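Local coordinates for integrase (PDB 3KKS), which probably catalyses the insertion of viral DNA into host DNA, through the catalytic core domain of this retroviral integrase, at residues A[6-11]-A[97-102]; A[16-21]-A[46-51]; A[68-73]-A[79-84]; A[111-116]-A[120-125]. All blocks are in the same frame, centred on the assembly; numbering follows the deposited sequence.

Contact 1 (A[6-11]-A[97-102]); sequences QMDNTH and RAHRDL
A single water bridges His99 NE2, 2.8 Å away, and the backbone carbonyl Gln6 O, 2.9 Å away, so the helix 89-109 side chain reaches the strand through solvent rather than by a direct hydrogen bond. The water lies in the plane of the imidazole, at its edge. Another part of that edge meets Thr10: its methyl CG2 comes to 3.3 Å from His99 ND1, close to the ring plane. With chi1 of 64°, Thr10 directs its OG1 to the carbonyl of Ile17 on the neighbouring strand and its methyl to the histidine, so both branches of the threonine are used. Asp8 adds its CB, 4.0 Å from His99 CE1 and oblique to the ring. Its carboxylate lies nearby without gripping the imidazole, OD2 being 4.2 Å from His99 NE2. Histidine suits this place because one flat ring offers carbon atoms to aliphatic neighbours and a nitrogen to water. Asp8 also stands beside Asp60, consistent with the paired aspartates of the acidic site of retroviral integrases. This suggests that His99 lies beside the probable acidic site, its ring steadied by a water at one nitrogen and a methyl near the other.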
loop_
_atom_site.group_PDB
_atom_site.type_symbol
_atom_site.label_atom_id
_atom_site.label_comp_id
_atom_site.label_asym_id
_atom_site.label_seq_id
_atom_site.Cartn_x
_atom_site.Cartn_y
_atom_site.Cartn_z
ATOM N N GLN A 6 2.523 -5.026 -2.307
ATOM C CA GLN A 6 1.699 -5.129 -3.497
ATOM C C GLN A 6 0.883 -3.853 -3.602
ATOM O O GLN A 6 0.255 -3.418 -2.630
ATOM C CB GLN A 6 0.755 -6.329 -3.444
ATOM C CG GLN A 6 -0.217 -6.329 -4.616
ATOM C CD GLN A 6 -0.854 -7.675 -4.865
ATOM O OE1 GLN A 6 -1.878 -7.768 -5.554
ATOM N NE2 GLN A 6 -0.249 -8.735 -4.319
ATOM N N MET A 7 0.891 -3.261 -4.785
ATOM C CA MET A 7 0.185 -2.021 -5.017
ATOM C C MET A 7 -0.934 -2.157 -6.026
ATOM O O MET A 7 -0.880 -2.987 -6.930
ATOM C CB MET A 7 1.169 -0.962 -5.501
ATOM C CG MET A 7 1.962 -1.386 -6.718
ATOM S SD MET A 7 3.123 -0.113 -7.276
ATOM C CE MET A 7 3.917 -1.016 -8.654
ATOM N N ASP A 8 -1.944 -1.313 -5.857
ATOM C CA ASP A 8 -3.105 -1.281 -6.732
ATOM C C ASP A 8 -3.730 0.098 -6.615
ATOM O O ASP A 8 -3.528 0.809 -5.629
ATOM C CB ASP A 8 -4.146 -2.325 -6.305
ATOM C CG ASP A 8 -3.724 -3.745 -6.629
ATOM O OD1 ASP A 8 -3.593 -4.065 -7.836
ATOM O OD2 ASP A 8 -3.527 -4.543 -5.680
ATOM N N ASN A 9 -4.472 0.477 -7.642
ATOM C CA ASN A 9 -5.170 1.742 -7.643
ATOM C C ASN A 9 -6.612 1.387 -7.370
ATOM O O ASN A 9 -7.107 0.376 -7.863
ATOM C CB ASN A 9 -5.056 2.427 -9.000
ATOM C CG ASN A 9 -3.675 2.964 -9.252
ATOM O OD1 ASN A 9 -3.093 3.619 -8.392
ATOM N ND2 ASN A 9 -3.140 2.700 -10.436
ATOM N N THR A 10 -7.280 2.195 -6.561
ATOM C CA THR A 10 -8.674 1.936 -6.263
ATOM C C THR A 10 -9.423 3.241 -6.356
ATOM O O THR A 10 -8.831 4.302 -6.538
ATOM C CB THR A 10 -8.872 1.380 -4.849
ATOM O OG1 THR A 10 -8.478 2.369 -3.891
ATOM C CG2 THR A 10 -8.047 0.130 -4.651
ATOM N N HIS A 11 -10.734 3.149 -6.223
ATOM C CA HIS A 11 -11.580 4.319 -6.275
ATOM C C HIS A 11 -12.482 4.362 -5.072
ATOM O O HIS A 11 -12.998 3.353 -4.608
ATOM C CB HIS A 11 -12.443 4.308 -7.533
ATOM C CG HIS A 11 -11.657 4.289 -8.796
ATOM N ND1 HIS A 11 -11.458 5.410 -9.573
ATOM C CD2 HIS A 11 -10.966 3.287 -9.397
ATOM C CE1 HIS A 11 -10.676 5.104 -10.590
ATOM N NE2 HIS A 11 -10.363 3.826 -10.508
ATOM N N ARG A 97 -8.283 -8.330 2.141
ATOM C CA ARG A 97 -8.855 -7.894 3.405
ATOM C C ARG A 97 -8.489 -6.440 3.720
ATOM O O ARG A 97 -9.327 -5.674 4.191
ATOM C CB ARG A 97 -8.382 -8.805 4.537
ATOM C CG ARG A 97 -8.903 -8.400 5.904
ATOM C CD ARG A 97 -8.489 -9.388 6.996
ATOM N NE ARG A 97 -7.047 -9.626 7.011
ATOM C CZ ARG A 97 -6.285 -9.585 8.101
ATOM N NH1 ARG A 97 -4.983 -9.819 8.001
ATOM N NH2 ARG A 97 -6.814 -9.298 9.286
ATOM N N ALA A 98 -7.243 -6.061 3.458
ATOM C CA ALA A 98 -6.794 -4.696 3.723
ATOM C C ALA A 98 -7.591 -3.670 2.921
ATOM O O ALA A 98 -7.980 -2.637 3.452
ATOM C CB ALA A 98 -5.296 -4.558 3.412
ATOM N N HIS A 99 -7.830 -3.944 1.645
ATOM C CA HIS A 99 -8.587 -3.010 0.813
ATOM C C HIS A 99 -10.009 -2.850 1.323
ATOM O O HIS A 99 -10.582 -1.767 1.264
ATOM C CB HIS A 99 -8.620 -3.484 -0.643
ATOM C CG HIS A 99 -7.388 -3.135 -1.418
ATOM N ND1 HIS A 99 -7.388 -2.188 -2.422
ATOM C CD2 HIS A 99 -6.118 -3.588 -1.327
ATOM C CE1 HIS A 99 -6.167 -2.078 -2.916
ATOM N NE2 HIS A 99 -5.378 -2.915 -2.271
ATOM N N ARG A 100 -10.570 -3.946 1.819
ATOM C CA ARG A 100 -11.928 -3.953 2.350
ATOM C C ARG A 100 -11.963 -3.154 3.648
ATOM O O ARG A 100 -12.810 -2.286 3.832
ATOM C CB ARG A 100 -12.365 -5.404 2.598
ATOM C CG ARG A 100 -13.854 -5.610 2.758
ATOM C CD ARG A 100 -14.332 -5.218 4.139
ATOM N NE ARG A 100 -13.619 -5.934 5.196
ATOM C CZ ARG A 100 -13.531 -7.260 5.284
ATOM N NH1 ARG A 100 -14.114 -8.032 4.374
ATOM N NH2 ARG A 100 -12.861 -7.818 6.289
ATOM N N ASP A 101 -11.023 -3.447 4.538
ATOM C CA ASP A 101 -10.934 -2.761 5.818
ATOM C C ASP A 101 -10.667 -1.266 5.631
ATOM O O ASP A 101 -11.145 -0.440 6.405
ATOM C CB ASP A 101 -9.820 -3.383 6.662
ATOM C CG ASP A 101 -10.158 -4.785 7.129
ATOM O OD1 ASP A 101 -9.276 -5.454 7.701
ATOM O OD2 ASP A 101 -11.311 -5.215 6.927
ATOM N N LEU A 102 -9.898 -0.926 4.604
ATOM C CA LEU A 102 -9.580 0.461 4.326
ATOM C C LEU A 102 -10.845 1.183 3.902
ATOM O O LEU A 102 -11.107 2.312 4.326
ATOM C CB LEU A 102 -8.535 0.558 3.209
ATOM C CG LEU A 102 -8.053 1.975 2.899
ATOM C CD1 LEU A 102 -7.338 2.528 4.116
ATOM C CD2 LEU A 102 -7.124 1.975 1.684
HETATM O O HOH W 1 -2.643 -3.010 -2.938
#

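Contact 2 (A[16-21]-A[46-51]); sequences IIWVAV and LQLIQR
The indole of Trp18 receives Leu48 at its edge: methyl CD2 lies near the ring plane, 4.0 Å from CH2 at the far end of the six-membered ring. Outside the two segments, Met7 and Asn9 of the adjoining strand also touch this tryptophan.

Trp18 and Leu48 meet at about a right angle, the leucine approaching from helix 38-51 and the indole reaching out from strand 15-22. Trp18 CG is anti to its backbone nitrogen (chi1 -179°), which carries the large ring well away from the strand and up to the helix. The same Leu48 methyl rests on Ala20 CB at 4.1 Å. Two positions along the strand, Ala20 faces the same helix, and its small side chain lets the leucine come down close to the sheet. Trp5 and Glu29, on two other strands of the sheet, touch Leu48 as well.

Farther along the helix, Gln47 and Arg51, one turn apart, join through Arg51 NH2 and Gln47 OE1 at 2.8 Å; the bond from NE to that oxygen is weak. The guanidinium thus stays with its own helix and makes no contact with the strand. The chemistry implies a division of labour: the contact between strand and helix is wholly apolar and buried, held by dispersion and the exclusion of water, while the polar ends of Gln47 and Arg51 pair with each other, apart from the strand.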
loop_
_atom_site.group_PDB
_atom_site.type_symbol
_atom_site.label_atom_id
_atom_site.label_comp_id
_atom_site.label_asym_id
_atom_site.label_seq_id
_atom_site.Cartn_x
_atom_site.Cartn_y
_atom_site.Cartn_z
ATOM N N ILE A 16 -9.271 8.915 -6.798
ATOM C CA ILE A 16 -8.481 7.727 -7.105
ATOM C C ILE A 16 -7.492 7.561 -5.956
ATOM O O ILE A 16 -6.916 8.542 -5.486
ATOM C CB ILE A 16 -7.641 7.889 -8.396
ATOM C CG1 ILE A 16 -8.510 8.384 -9.557
ATOM C CG2 ILE A 16 -6.996 6.552 -8.754
ATOM C CD1 ILE A 16 -7.715 8.633 -10.839
ATOM N N ILE A 17 -7.273 6.333 -5.506
ATOM C CA ILE A 17 -6.343 6.123 -4.403
ATOM C C ILE A 17 -5.364 4.981 -4.653
ATOM O O ILE A 17 -5.772 3.832 -4.832
ATOM C CB ILE A 17 -7.107 5.843 -3.086
ATOM C CG1 ILE A 17 -7.906 7.081 -2.678
ATOM C CG2 ILE A 17 -6.126 5.463 -1.975
ATOM C CD1 ILE A 17 -8.893 6.831 -1.547
ATOM N N TRP A 18 -4.078 5.317 -4.686
ATOM C CA TRP A 18 -3.021 4.331 -4.865
ATOM C C TRP A 18 -2.870 3.653 -3.505
ATOM O O TRP A 18 -2.795 4.332 -2.482
ATOM C CB TRP A 18 -1.715 5.023 -5.229
ATOM C CG TRP A 18 -0.577 4.085 -5.458
ATOM C CD1 TRP A 18 -0.339 3.341 -6.584
ATOM C CD2 TRP A 18 0.509 3.815 -4.565
ATOM N NE1 TRP A 18 0.830 2.636 -6.446
ATOM C CE2 TRP A 18 1.375 2.910 -5.214
ATOM C CE3 TRP A 18 0.837 4.261 -3.272
ATOM C CZ2 TRP A 18 2.553 2.437 -4.626
ATOM C CZ3 TRP A 18 2.019 3.788 -2.681
ATOM C CH2 TRP A 18 2.860 2.889 -3.362
ATOM N N VAL A 19 -2.816 2.325 -3.493
ATOM C CA VAL A 19 -2.706 1.571 -2.249
ATOM C C VAL A 19 -1.617 0.504 -2.265
ATOM O O VAL A 19 -1.552 -0.322 -3.170
ATOM C CB VAL A 19 -4.051 0.868 -1.926
ATOM C CG1 VAL A 19 -3.918 0.032 -0.648
ATOM C CG2 VAL A 19 -5.167 1.899 -1.782
ATOM N N ALA A 20 -0.766 0.506 -1.248
ATOM C CA ALA A 20 0.285 -0.503 -1.163
ATOM C C ALA A 20 0.163 -1.226 0.167
ATOM O O ALA A 20 -0.029 -0.599 1.206
ATOM C CB ALA A 20 1.676 0.140 -1.295
ATOM N N VAL A 21 0.264 -2.552 0.133
ATOM C CA VAL A 21 0.173 -3.344 1.348
ATOM C C VAL A 21 1.426 -4.177 1.536
ATOM O O VAL A 21 1.860 -4.872 0.612
ATOM C CB VAL A 21 -1.039 -4.301 1.317
ATOM C CG1 VAL A 21 -1.097 -5.112 2.620
ATOM C CG2 VAL A 21 -2.322 -3.503 1.114
ATOM N N LEU A 46 8.237 6.411 -4.965
ATOM C CA LEU A 46 9.332 7.171 -4.364
ATOM C C LEU A 46 9.012 7.522 -2.916
ATOM O O LEU A 46 9.899 7.485 -2.059
ATOM C CB LEU A 46 9.620 8.435 -5.183
ATOM C CG LEU A 46 10.438 8.167 -6.461
ATOM C CD1 LEU A 46 10.441 9.384 -7.356
ATOM C CD2 LEU A 46 11.861 7.778 -6.095
ATOM N N GLN A 47 7.749 7.853 -2.646
ATOM C CA GLN A 47 7.301 8.171 -1.286
ATOM C C GLN A 47 7.378 6.915 -0.413
ATOM O O GLN A 47 7.804 6.963 0.738
ATOM C CB GLN A 47 5.848 8.652 -1.292
ATOM C CG GLN A 47 5.602 10.075 -1.786
ATOM C CD GLN A 47 5.596 11.103 -0.659
ATOM O OE1 GLN A 47 5.056 10.855 0.422
ATOM N NE2 GLN A 47 6.181 12.271 -0.916
ATOM N N LEU A 48 6.947 5.787 -0.972
ATOM C CA LEU A 48 6.961 4.523 -0.248
ATOM C C LEU A 48 8.389 4.116 0.098
ATOM O O LEU A 48 8.679 3.724 1.229
ATOM C CB LEU A 48 6.326 3.419 -1.093
ATOM C CG LEU A 48 6.002 2.144 -0.310
ATOM C CD1 LEU A 48 4.818 2.407 0.628
ATOM C CD2 LEU A 48 5.673 1.021 -1.270
ATOM N N ILE A 49 9.272 4.214 -0.888
ATOM C CA ILE A 49 10.671 3.850 -0.713
ATOM C C ILE A 49 11.346 4.838 0.240
ATOM O O ILE A 49 12.327 4.512 0.899
ATOM C CB ILE A 49 11.386 3.810 -2.103
ATOM C CG1 ILE A 49 12.223 2.540 -2.221
ATOM C CG2 ILE A 49 12.228 5.068 -2.324
ATOM C CD1 ILE A 49 13.363 2.458 -1.234
ATOM N N GLN A 50 10.780 6.035 0.326
ATOM C CA GLN A 50 11.277 7.102 1.199
ATOM C C GLN A 50 10.986 6.789 2.666
ATOM O O GLN A 50 11.839 6.960 3.537
ATOM C CB GLN A 50 10.585 8.422 0.820
ATOM C CG GLN A 50 10.619 9.542 1.868
ATOM C CD GLN A 50 9.549 10.615 1.616
ATOM O OE1 GLN A 50 9.332 11.054 0.475
ATOM N NE2 GLN A 50 8.880 11.044 2.682
ATOM N N ARG A 51 9.767 6.327 2.926
ATOM C CA ARG A 51 9.318 6.021 4.277
ATOM C C ARG A 51 9.577 4.598 4.777
ATOM O O ARG A 51 9.830 4.390 5.957
ATOM C CB ARG A 51 7.819 6.313 4.378
ATOM C CG ARG A 51 7.427 7.679 3.826
ATOM C CD ARG A 51 5.913 7.903 3.850
ATOM N NE ARG A 51 5.541 9.188 3.255
ATOM C CZ ARG A 51 6.009 10.364 3.662
ATOM N NH1 ARG A 51 6.867 10.420 4.671
ATOM N NH2 ARG A 51 5.628 11.483 3.060
#

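Contact 3 (A[68-73]-A[79-84])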
loop_
_atom_site.group_PDB
_atom_site.type_symbol
_atom_site.label_atom_id
_atom_site.label_comp_id
_atom_site.label_asym_id
_atom_site.label_seq_id
_atom_site.Cartn_x
_atom_site.Cartn_y
_atom_site.Cartn_z
ATOM N N HIS A 68 7.874 1.808 -18.922
ATOM C CA HIS A 68 9.328 1.758 -18.765
ATOM C C HIS A 68 9.710 2.668 -17.605
ATOM O O HIS A 68 10.702 2.441 -16.914
ATOM C CB HIS A 68 10.032 2.227 -20.045
ATOM C CG HIS A 68 10.077 1.187 -21.119
ATOM N ND1 HIS A 68 10.195 1.502 -22.459
ATOM C CD2 HIS A 68 10.030 -0.165 -21.053
ATOM C CE1 HIS A 68 10.214 0.388 -23.168
ATOM N NE2 HIS A 68 10.116 -0.638 -22.342
ATOM N N ARG A 69 8.905 3.704 -17.414
ATOM C CA ARG A 69 9.103 4.656 -16.333
ATOM C C ARG A 69 9.181 3.891 -15.005
ATOM O O ARG A 69 10.124 4.058 -14.231
ATOM C CB ARG A 69 7.926 5.648 -16.321
ATOM C CG ARG A 69 7.617 6.275 -14.969
ATOM C CD ARG A 69 8.284 7.621 -14.783
ATOM N NE ARG A 69 7.663 8.651 -15.610
ATOM C CZ ARG A 69 7.973 9.941 -15.552
ATOM N NH1 ARG A 69 8.901 10.368 -14.703
ATOM N NH2 ARG A 69 7.359 10.802 -16.347
ATOM N N ILE A 70 8.197 3.031 -14.767
ATOM C CA ILE A 70 8.126 2.251 -13.535
ATOM C C ILE A 70 9.162 1.145 -13.481
ATOM O O ILE A 70 9.757 0.884 -12.427
ATOM C CB ILE A 70 6.724 1.637 -13.361
ATOM C CG1 ILE A 70 5.676 2.749 -13.430
ATOM C CG2 ILE A 70 6.634 0.880 -12.044
ATOM C CD1 ILE A 70 6.004 3.963 -12.558
ATOM N N GLU A 71 9.375 0.492 -14.620
ATOM C CA GLU A 71 10.350 -0.587 -14.714
ATOM C C GLU A 71 11.756 -0.065 -14.441
ATOM O O GLU A 71 12.524 -0.675 -13.702
ATOM C CB GLU A 71 10.297 -1.227 -16.102
ATOM C CG GLU A 71 9.746 -2.654 -16.108
ATOM C CD GLU A 71 8.423 -2.775 -16.841
ATOM O OE1 GLU A 71 8.336 -2.290 -17.992
ATOM O OE2 GLU A 71 7.476 -3.361 -16.270
ATOM N N ASN A 72 12.102 1.065 -15.039
ATOM C CA ASN A 72 13.425 1.624 -14.810
ATOM C C ASN A 72 13.556 2.200 -13.392
ATOM O O ASN A 72 14.624 2.134 -12.785
ATOM C CB ASN A 72 13.743 2.697 -15.854
ATOM C CG ASN A 72 13.963 2.110 -17.244
ATOM O OD1 ASN A 72 14.250 0.923 -17.393
ATOM N ND2 ASN A 72 13.846 2.948 -18.265
ATOM N N LEU A 73 12.469 2.753 -12.862
ATOM C CA LEU A 73 12.494 3.316 -11.517
ATOM C C LEU A 73 12.828 2.239 -10.483
ATOM O O LEU A 73 13.623 2.466 -9.569
ATOM C CB LEU A 73 11.146 3.960 -11.180
ATOM C CG LEU A 73 11.008 4.447 -9.734
ATOM C CD1 LEU A 73 12.188 5.340 -9.389
ATOM C CD2 LEU A 73 9.695 5.186 -9.547
ATOM N N ILE A 79 14.770 -2.428 -6.714
ATOM C CA ILE A 79 13.560 -3.111 -6.270
ATOM C C ILE A 79 13.139 -4.190 -7.263
ATOM O O ILE A 79 13.033 -3.942 -8.455
ATOM C CB ILE A 79 12.385 -2.116 -6.114
ATOM C CG1 ILE A 79 12.663 -1.146 -4.965
ATOM C CG2 ILE A 79 11.093 -2.871 -5.859
ATOM C CD1 ILE A 79 11.626 -0.047 -4.844
ATOM N N THR A 80 12.901 -5.392 -6.766
ATOM C CA THR A 80 12.468 -6.469 -7.637
ATOM C C THR A 80 11.016 -6.184 -7.980
ATOM O O THR A 80 10.209 -5.913 -7.095
ATOM C CB THR A 80 12.562 -7.817 -6.934
ATOM O OG1 THR A 80 13.895 -7.998 -6.449
ATOM C CG2 THR A 80 12.221 -8.945 -7.895
ATOM N N LYS A 81 10.684 -6.226 -9.262
ATOM C CA LYS A 81 9.321 -5.958 -9.686
ATOM C C LYS A 81 8.740 -7.128 -10.458
ATOM O O LYS A 81 9.405 -7.711 -11.313
ATOM C CB LYS A 81 9.271 -4.691 -10.544
ATOM C CG LYS A 81 7.909 -4.408 -11.157
ATOM C CD LYS A 81 7.923 -3.112 -11.960
ATOM C CE LYS A 81 6.720 -3.022 -12.886
ATOM N NZ LYS A 81 5.440 -3.194 -12.170
ATOM N N THR A 82 7.499 -7.469 -10.135
ATOM C CA THR A 82 6.797 -8.566 -10.787
ATOM C C THR A 82 5.385 -8.117 -11.123
ATOM O O THR A 82 4.939 -7.063 -10.667
ATOM C CB THR A 82 6.752 -9.827 -9.889
ATOM O OG1 THR A 82 6.171 -9.505 -8.619
ATOM C CG2 THR A 82 8.166 -10.369 -9.677
ATOM N N THR A 83 4.685 -8.921 -11.917
ATOM C CA THR A 83 3.332 -8.586 -12.342
ATOM C C THR A 83 2.424 -9.814 -12.456
ATOM O O THR A 83 2.890 -10.952 -12.432
ATOM C CB THR A 83 3.378 -7.843 -13.702
ATOM O OG1 THR A 83 4.159 -6.650 -13.561
ATOM C CG2 THR A 83 1.982 -7.464 -14.172
ATOM N N GLY A 84 1.123 -9.570 -12.564
ATOM C CA GLY A 84 0.175 -10.659 -12.688
ATOM C C GLY A 84 -0.293 -11.233 -11.367
ATOM O O GLY A 84 0.230 -12.242 -10.896
#
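The apolar part of this contact runs between Ile70 of helix 68-76 and the aliphatic shaft of Lys81 on strand 80-83. Ile70 CG2 lies 4.0 Å from Lys81 CE and 4.2 Å from Lys81 CD, so the branch methyl sits against the outer end of the shaft. The lysine reaches there because its chain is extended through three torsions and turns only at the last (chi4 54°), where the bend swings the amine off the line of the chain. A long side chain suits a position that must span from strand to helix and still deliver a polar end beyond the hydrocarbon. The end of Ile70 leads away from the strand, and the side chain also touches Val41 of helix 38-51.

The electrostatic part is looser. Glu71 crosses the lysine at about a right angle, and its OE2 comes to 3.5 Å from Lys81 CE, the carbon next to the charge. Its distance to Lys81 NZ is 4.6 Å, beyond a salt bridge, although the opposite charges should still attract weakly. The firm hydrogen bond of the amine goes elsewhere, to the carbonyl oxygen of Phe65 in the short helix 63-66. That bond fixes the lysine tip, while the nearby carboxylate of Glu71 would modestly favour the charged form of the amine.

Chain order explains the arrangement. Strand 56-59 leads through helices 63-66 and 68-76 to strand 80-83, which lies beside it and parallel to it; this is a beta-alpha-beta crossover, and Lys81 ties its helical connection to its second strand in the RNase H-like fold.

Contact 4 (A[111-116]-A[120-125]). With ACT (acetate ion), chain C.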
loop_
_atom_site.group_PDB
_atom_site.type_symbol
_atom_site.label_atom_id
_atom_site.label_comp_id
_atom_site.label_asym_id
_atom_site.label_seq_id
_atom_site.Cartn_x
_atom_site.Cartn_y
_atom_site.Cartn_z
ATOM N N GLY A 111 -17.064 11.404 6.856
ATOM C CA GLY A 111 -18.036 12.322 7.417
ATOM C C GLY A 111 -17.488 13.146 8.569
ATOM O O GLY A 111 -18.163 14.049 9.056
ATOM N N ASP A 112 -16.268 12.851 9.011
ATOM C CA ASP A 112 -15.670 13.595 10.127
ATOM C C ASP A 112 -14.626 14.614 9.652
ATOM O O ASP A 112 -14.145 15.431 10.446
ATOM C CB ASP A 112 -14.970 12.642 11.108
ATOM C CG ASP A 112 -15.904 11.622 11.723
ATOM O OD1 ASP A 112 -15.397 10.604 12.234
ATOM O OD2 ASP A 112 -17.134 11.822 11.716
ATOM N N CYS A 113 -14.266 14.555 8.370
ATOM C CA CYS A 113 -13.247 15.445 7.811
ATOM C C CYS A 113 -13.736 16.230 6.602
ATOM O O CYS A 113 -14.658 15.811 5.901
ATOM C CB CYS A 113 -12.029 14.642 7.351
ATOM S SG CYS A 113 -11.430 13.350 8.479
ATOM N N GLU A 114 -13.079 17.351 6.338
ATOM C CA GLU A 114 -13.431 18.186 5.199
ATOM C C GLU A 114 -12.908 17.592 3.900
ATOM O O GLU A 114 -13.530 17.719 2.849
ATOM C CB GLU A 114 -12.823 19.572 5.358
ATOM C CG GLU A 114 -13.536 20.469 6.325
ATOM C CD GLU A 114 -12.810 21.786 6.500
ATOM O OE1 GLU A 114 -12.101 22.206 5.548
ATOM O OE2 GLU A 114 -12.960 22.400 7.584
ATOM N N THR A 115 -11.757 16.937 3.986
ATOM C CA THR A 115 -11.107 16.368 2.814
ATOM C C THR A 115 -10.982 14.856 2.873
ATOM O O THR A 115 -10.935 14.265 3.954
ATOM C CB THR A 115 -9.685 16.935 2.672
ATOM O OG1 THR A 115 -8.866 16.428 3.738
ATOM C CG2 THR A 115 -9.700 18.463 2.749
ATOM N N VAL A 116 -10.904 14.240 1.701
ATOM C CA VAL A 116 -10.754 12.794 1.599
ATOM C C VAL A 116 -9.349 12.396 2.050
ATOM O O VAL A 116 -9.157 11.330 2.632
ATOM C CB VAL A 116 -10.948 12.301 0.142
ATOM C CG1 VAL A 116 -10.903 10.783 0.093
ATOM C CG2 VAL A 116 -12.276 12.793 -0.401
ATOM N N LEU A 120 -8.366 9.660 4.696
ATOM C CA LEU A 120 -7.493 8.537 4.348
ATOM C C LEU A 120 -6.392 8.349 5.401
ATOM O O LEU A 120 -6.066 7.228 5.789
ATOM C CB LEU A 120 -6.866 8.754 2.954
ATOM C CG LEU A 120 -5.891 7.655 2.493
ATOM C CD1 LEU A 120 -6.592 6.302 2.518
ATOM C CD2 LEU A 120 -5.374 7.951 1.087
ATOM N N SER A 121 -5.819 9.454 5.859
ATOM C CA SER A 121 -4.787 9.407 6.890
ATOM C C SER A 121 -5.325 8.742 8.156
ATOM O O SER A 121 -4.683 7.864 8.731
ATOM C CB SER A 121 -4.312 10.824 7.233
ATOM O OG SER A 121 -3.443 11.324 6.237
ATOM N N LEU A 122 -6.501 9.162 8.601
ATOM C CA LEU A 122 -7.079 8.573 9.806
ATOM C C LEU A 122 -7.423 7.103 9.590
ATOM O O LEU A 122 -7.318 6.295 10.510
ATOM C CB LEU A 122 -8.332 9.333 10.229
ATOM C CG LEU A 122 -8.163 10.759 10.755
ATOM C CD1 LEU A 122 -9.547 11.310 11.086
ATOM C CD2 LEU A 122 -7.287 10.776 11.996
ATOM N N ALA A 123 -7.846 6.763 8.376
ATOM C CA ALA A 123 -8.189 5.383 8.064
ATOM C C ALA A 123 -6.940 4.499 8.138
ATOM O O ALA A 123 -7.023 3.345 8.557
ATOM C CB ALA A 123 -8.812 5.290 6.674
ATOM N N LEU A 124 -5.788 5.047 7.741
ATOM C CA LEU A 124 -4.534 4.293 7.759
ATOM C C LEU A 124 -3.982 4.135 9.171
ATOM O O LEU A 124 -3.428 3.099 9.517
ATOM C CB LEU A 124 -3.491 4.978 6.865
ATOM C CG LEU A 124 -3.839 4.933 5.372
ATOM C CD1 LEU A 124 -3.001 5.934 4.588
ATOM C CD2 LEU A 124 -3.611 3.512 4.857
ATOM N N VAL A 125 -4.117 5.182 9.973
ATOM C CA VAL A 125 -3.668 5.164 11.353
ATOM C C VAL A 125 -4.453 4.087 12.110
ATOM O O VAL A 125 -3.908 3.361 12.944
ATOM C CB VAL A 125 -3.937 6.524 12.007
ATOM C CG1 VAL A 125 -3.839 6.413 13.516
ATOM C CG2 VAL A 125 -2.947 7.540 11.475
HETATM C C ACT C . -9.760 17.913 7.139
HETATM O O ACT C . -10.626 18.256 7.927
HETATM O OXT ACT C . -10.064 17.377 6.095
HETATM C CH3 ACT C . -8.309 18.177 7.461
#
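An N-capped helix start is built here: Thr115 is the N-cap of helix 116-129, and the loop before it folds back against the helix two turns further on. The first turn closes across the contact by the backbone bond from Leu120 N to Val116 O, 2.8 Å long, while Thr115 OG1 takes the backbone N-H of Ala118. Threonine suits a cap because its short hydroxyl can reach forward to an amide of the first turn, which has no earlier helical carbonyl to pair with.

The same region holds an acetate, probably from the crystallisation liquor. Its OXT receives Thr115 N at 2.7 Å and the Thr115 hydroxyl OG1 at 2.8 Å. The other oxygen, O, receives Glu114 N at 3.1 Å through a nearly straight bond, with an N-H...O angle of 172°. Thr115 OG1 therefore gives a proton to the anion and accepts one from Ala118; chi1 of 69° places the hydroxyl between its backbone nitrogen and carbonyl carbon, where it can serve both. Amides clustered ahead of a helix, with the positive end of its dipole, would favour a small anion, and the carboxylate fits without any basic side chain among these contacts.

Inside the helix, Leu120 CB lies 3.5 Å from Val116 O, and its side chain also touches Ala30, Val32 and Ile17 in the sheet. Leu122 faces the loop instead, also touching Tyr109 of the preceding helix. Cys113, with its polarisable sulfur, meets it there, SG lying 3.8 Å from methyl Leu122 CD1.

Overall arrangement
Contacts 1, 2 and 3 all reach the central five-stranded sheet. Contacts 1 and 2 have centres about 12 Å apart and use neighbouring strands 4-12 and 15-22, joined by backbone hydrogen bonds. Contacts 2 and 3, with centres about 14 Å apart, meet where Ile49 packs on Ile79. Along the chain, contacts 2 and 3 follow one another inside the loop closed by contact 1, and contact 4 comes afterwards. Contact 4 joins the same core through helix 116-129: Leu102 of contact 1 packs on Leu124, and Ile17 of contact 2 on Leu120. Contacts 3 and 4 lie on opposite sides of the chain's centre, their centres about 30 Å apart. Helices thus cover the sheet of this RNase H-like core.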